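Local coordinates for protein quinone oxidoreductase (Thermus thermophilus, PDB 1IZ0) that probably reduces quinones with NADPH, which it binds in a Rossmann-type domain, at residues A[112-121]-A[240-248]. Sequence-based numbering, arbitrary orientation.
Sequences LTAYLALKRA and LGFWLTPLL
Strand 238-241, at one margin of the Rossmann-type parallel sheet, runs out into a loop and the short helix 244-247, which pack on helix 108-120 through Phe242 and Leu244, both NADPH-binding in the enzyme's complex though no cofactor is bound here. A chi1 near 180° (-178°) turns the Phe242 ring toward the helix: CE2 lies 3.6 Å from Ala117 N, and Ala117 CB sits over one face toward the rim. Alanine suits this place, its small methyl letting the ring come close to the backbone. At the ring's edge lies Leu116 CB. Leu116 CD1 reaches Leu244 CD2 at 3.7 Å, two branched apolar ends crossing at about a right angle. Arg120, long enough to span from helix to strand and bent at chi3 (-61°), brings NH1 within 2.7 Å of Gly241 O, while Phe242 CD2 lies over one face of its guanidinium, the planes 29° apart. Replacing Arg120 by an alanine would probably leave that carbonyl without its charged neighbour and the ring without the group beside CD2. Leu240 CD2 approaches Arg120 O, where the helix ends. Beyond the two segments, Ala117 and Phe242 touch Val215 of strand 212-216, Leu112 leans on helix 251-261, and Thr113 meets Leu138 of helix 137-148.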
loop_
_atom_site.group_PDB
_atom_site.type_symbol
_atom_site.label_atom_id
_atom_site.label_comp_id
_atom_site.label_asym_id
_atom_site.label_seq_id
_atom_site.Cartn_x
_atom_site.Cartn_y
_atom_site.Cartn_z
ATOM N N LEU A 112 4.724 4.155 1.597
ATOM C CA LEU A 112 5.262 4.085 2.946
ATOM C C LEU A 112 5.528 2.623 3.288
ATOM O O LEU A 112 6.540 2.290 3.908
ATOM C CB LEU A 112 4.280 4.703 3.946
ATOM C CG LEU A 112 4.380 6.231 4.011
ATOM C CD1 LEU A 112 3.299 6.808 4.924
ATOM C CD2 LEU A 112 5.770 6.605 4.518
ATOM N N THR A 113 4.619 1.750 2.867
ATOM C CA THR A 113 4.764 0.318 3.111
ATOM C C THR A 113 5.989 -0.251 2.405
ATOM O O THR A 113 6.763 -1.004 2.996
ATOM C CB THR A 113 3.529 -0.462 2.617
ATOM O OG1 THR A 113 2.399 -0.136 3.438
ATOM C CG2 THR A 113 3.793 -1.961 2.670
ATOM N N ALA A 114 6.160 0.106 1.136
ATOM C CA ALA A 114 7.291 -0.392 0.364
ATOM C C ALA A 114 8.621 0.093 0.923
ATOM O O ALA A 114 9.547 -0.693 1.115
ATOM C CB ALA A 114 7.162 0.035 -1.106
ATOM N N TYR A 115 8.721 1.392 1.169
ATOM C CA TYR A 115 9.957 1.958 1.688
ATOM C C TYR A 115 10.299 1.436 3.080
ATOM O O TYR A 115 11.420 0.987 3.320
ATOM C CB TYR A 115 9.876 3.491 1.717
ATOM C CG TYR A 115 11.107 4.145 2.309
ATOM C CD1 TYR A 115 11.197 4.397 3.676
ATOM C CD2 TYR A 115 12.208 4.460 1.505
ATOM C CE1 TYR A 115 12.355 4.945 4.233
ATOM C CE2 TYR A 115 13.371 5.006 2.050
ATOM C CZ TYR A 115 13.435 5.243 3.412
ATOM O OH TYR A 115 14.583 5.759 3.962
ATOM N N LEU A 116 9.338 1.488 4.000
ATOM C CA LEU A 116 9.600 1.019 5.357
ATOM C C LEU A 116 9.883 -0.479 5.398
ATOM O O LEU A 116 10.614 -0.962 6.268
ATOM C CB LEU A 116 8.429 1.373 6.281
ATOM C CG LEU A 116 8.331 2.873 6.591
ATOM C CD1 LEU A 116 7.014 3.194 7.280
ATOM C CD2 LEU A 116 9.516 3.287 7.460
ATOM N N ALA A 117 9.309 -1.218 4.457
ATOM C CA ALA A 117 9.536 -2.656 4.408
ATOM C C ALA A 117 10.978 -2.905 3.957
ATOM O O ALA A 117 11.706 -3.691 4.568
ATOM C CB ALA A 117 8.551 -3.316 3.441
ATOM N N LEU A 118 11.392 -2.227 2.890
ATOM C CA LEU A 118 12.749 -2.392 2.384
ATOM C C LEU A 118 13.754 -1.807 3.372
ATOM O O LEU A 118 14.808 -2.407 3.642
ATOM C CB LEU A 118 12.881 -1.723 1.008
ATOM C CG LEU A 118 12.115 -2.424 -0.127
ATOM C CD1 LEU A 118 11.865 -1.456 -1.276
ATOM C CD2 LEU A 118 12.903 -3.646 -0.601
ATOM N N LYS A 119 13.428 -0.642 3.925
ATOM C CA LYS A 119 14.320 0.000 4.881
ATOM C C LYS A 119 14.549 -0.928 6.071
ATOM O O LYS A 119 15.671 -1.052 6.554
ATOM C CB LYS A 119 13.733 1.331 5.351
ATOM N N ARG A 120 13.498 -1.596 6.537
ATOM C CA ARG A 120 13.665 -2.495 7.674
ATOM C C ARG A 120 14.463 -3.752 7.335
ATOM O O ARG A 120 15.138 -4.309 8.201
ATOM C CB ARG A 120 12.323 -2.921 8.270
ATOM C CG ARG A 120 12.533 -3.662 9.598
ATOM C CD ARG A 120 11.284 -4.310 10.121
ATOM N NE ARG A 120 10.241 -3.329 10.376
ATOM C CZ ARG A 120 8.975 -3.646 10.611
ATOM N NH1 ARG A 120 8.605 -4.920 10.622
ATOM N NH2 ARG A 120 8.080 -2.690 10.818
ATOM N N ALA A 121 14.369 -4.216 6.094
ATOM C CA ALA A 121 15.126 -5.397 5.685
ATOM C C ALA A 121 16.538 -4.961 5.275
ATOM O O ALA A 121 17.298 -5.733 4.690
ATOM C CB ALA A 121 14.429 -6.098 4.527
ATOM N N LEU A 240 10.717 -11.239 8.364
ATOM C CA LEU A 240 10.294 -10.058 9.098
ATOM C C LEU A 240 8.808 -9.809 8.900
ATOM O O LEU A 240 8.351 -9.642 7.772
ATOM C CB LEU A 240 11.085 -8.832 8.630
ATOM C CG LEU A 240 12.613 -8.954 8.646
ATOM C CD1 LEU A 240 13.069 -9.841 7.504
ATOM C CD2 LEU A 240 13.241 -7.571 8.494
ATOM N N GLY A 241 8.058 -9.807 9.999
ATOM C CA GLY A 241 6.633 -9.555 9.911
ATOM C C GLY A 241 6.513 -8.058 9.776
ATOM O O GLY A 241 7.289 -7.316 10.386
ATOM N N PHE A 242 5.552 -7.598 8.990
ATOM C CA PHE A 242 5.402 -6.166 8.789
ATOM C C PHE A 242 3.961 -5.680 8.868
ATOM O O PHE A 242 3.058 -6.286 8.303
ATOM C CB PHE A 242 6.011 -5.783 7.430
ATOM C CG PHE A 242 5.955 -4.312 7.128
ATOM C CD1 PHE A 242 4.778 -3.725 6.684
ATOM C CD2 PHE A 242 7.070 -3.509 7.338
ATOM C CE1 PHE A 242 4.710 -2.356 6.458
ATOM C CE2 PHE A 242 7.015 -2.138 7.119
ATOM C CZ PHE A 242 5.835 -1.559 6.680
ATOM N N TRP A 243 3.759 -4.579 9.582
ATOM C CA TRP A 243 2.443 -3.961 9.710
ATOM C C TRP A 243 2.671 -2.458 9.846
ATOM O O TRP A 243 3.249 -1.988 10.827
ATOM C CB TRP A 243 1.686 -4.511 10.923
ATOM C CG TRP A 243 0.287 -3.984 10.995
ATOM C CD1 TRP A 243 -0.495 -3.601 9.942
ATOM C CD2 TRP A 243 -0.501 -3.778 12.176
ATOM N NE1 TRP A 243 -1.717 -3.164 10.393
ATOM C CE2 TRP A 243 -1.748 -3.263 11.760
ATOM C CE3 TRP A 243 -0.272 -3.975 13.546
ATOM C CZ2 TRP A 243 -2.767 -2.939 12.662
ATOM C CZ3 TRP A 243 -1.287 -3.651 14.449
ATOM C CH2 TRP A 243 -2.521 -3.139 13.998
ATOM N N LEU A 244 2.218 -1.714 8.841
ATOM C CA LEU A 244 2.394 -0.263 8.771
ATOM C C LEU A 244 1.861 0.582 9.937
ATOM O O LEU A 244 2.585 1.416 10.490
ATOM C CB LEU A 244 1.793 0.236 7.446
ATOM C CG LEU A 244 2.075 1.612 6.827
ATOM C CD1 LEU A 244 1.080 2.612 7.343
ATOM C CD2 LEU A 244 3.504 2.052 7.107
ATOM N N THR A 245 0.606 0.357 10.309
ATOM C CA THR A 245 -0.048 1.126 11.364
ATOM C C THR A 245 0.801 1.505 12.579
ATOM O O THR A 245 1.016 2.690 12.833
ATOM C CB THR A 245 -1.340 0.416 11.823
ATOM O OG1 THR A 245 -2.228 0.291 10.701
ATOM C CG2 THR A 245 -2.039 1.210 12.919
ATOM N N PRO A 246 1.301 0.517 13.341
ATOM C CA PRO A 246 2.119 0.851 14.514
ATOM C C PRO A 246 3.318 1.740 14.188
ATOM O O PRO A 246 3.710 2.583 14.993
ATOM C CB PRO A 246 2.566 -0.514 15.036
ATOM C CG PRO A 246 1.491 -1.436 14.559
ATOM C CD PRO A 246 1.208 -0.943 13.168
ATOM N N LEU A 247 3.898 1.550 13.009
ATOM C CA LEU A 247 5.058 2.332 12.606
ATOM C C LEU A 247 4.767 3.829 12.472
ATOM O O LEU A 247 5.648 4.660 12.708
ATOM C CB LEU A 247 5.624 1.778 11.291
ATOM C CG LEU A 247 5.986 0.286 11.331
ATOM C CD1 LEU A 247 6.433 -0.185 9.961
ATOM C CD2 LEU A 247 7.085 0.046 12.364
ATOM N N LEU A 248 3.540 4.177 12.095
ATOM C CA LEU A 248 3.168 5.584 11.941
ATOM C C LEU A 248 3.370 6.395 13.215
ATOM O O LEU A 248 3.513 7.614 13.161
ATOM C CB LEU A 248 1.705 5.714 11.509
ATOM C CG LEU A 248 1.334 5.510 10.038
ATOM C CD1 LEU A 248 2.557 5.160 9.200
ATOM C CD2 LEU A 248 0.276 4.427 9.956
#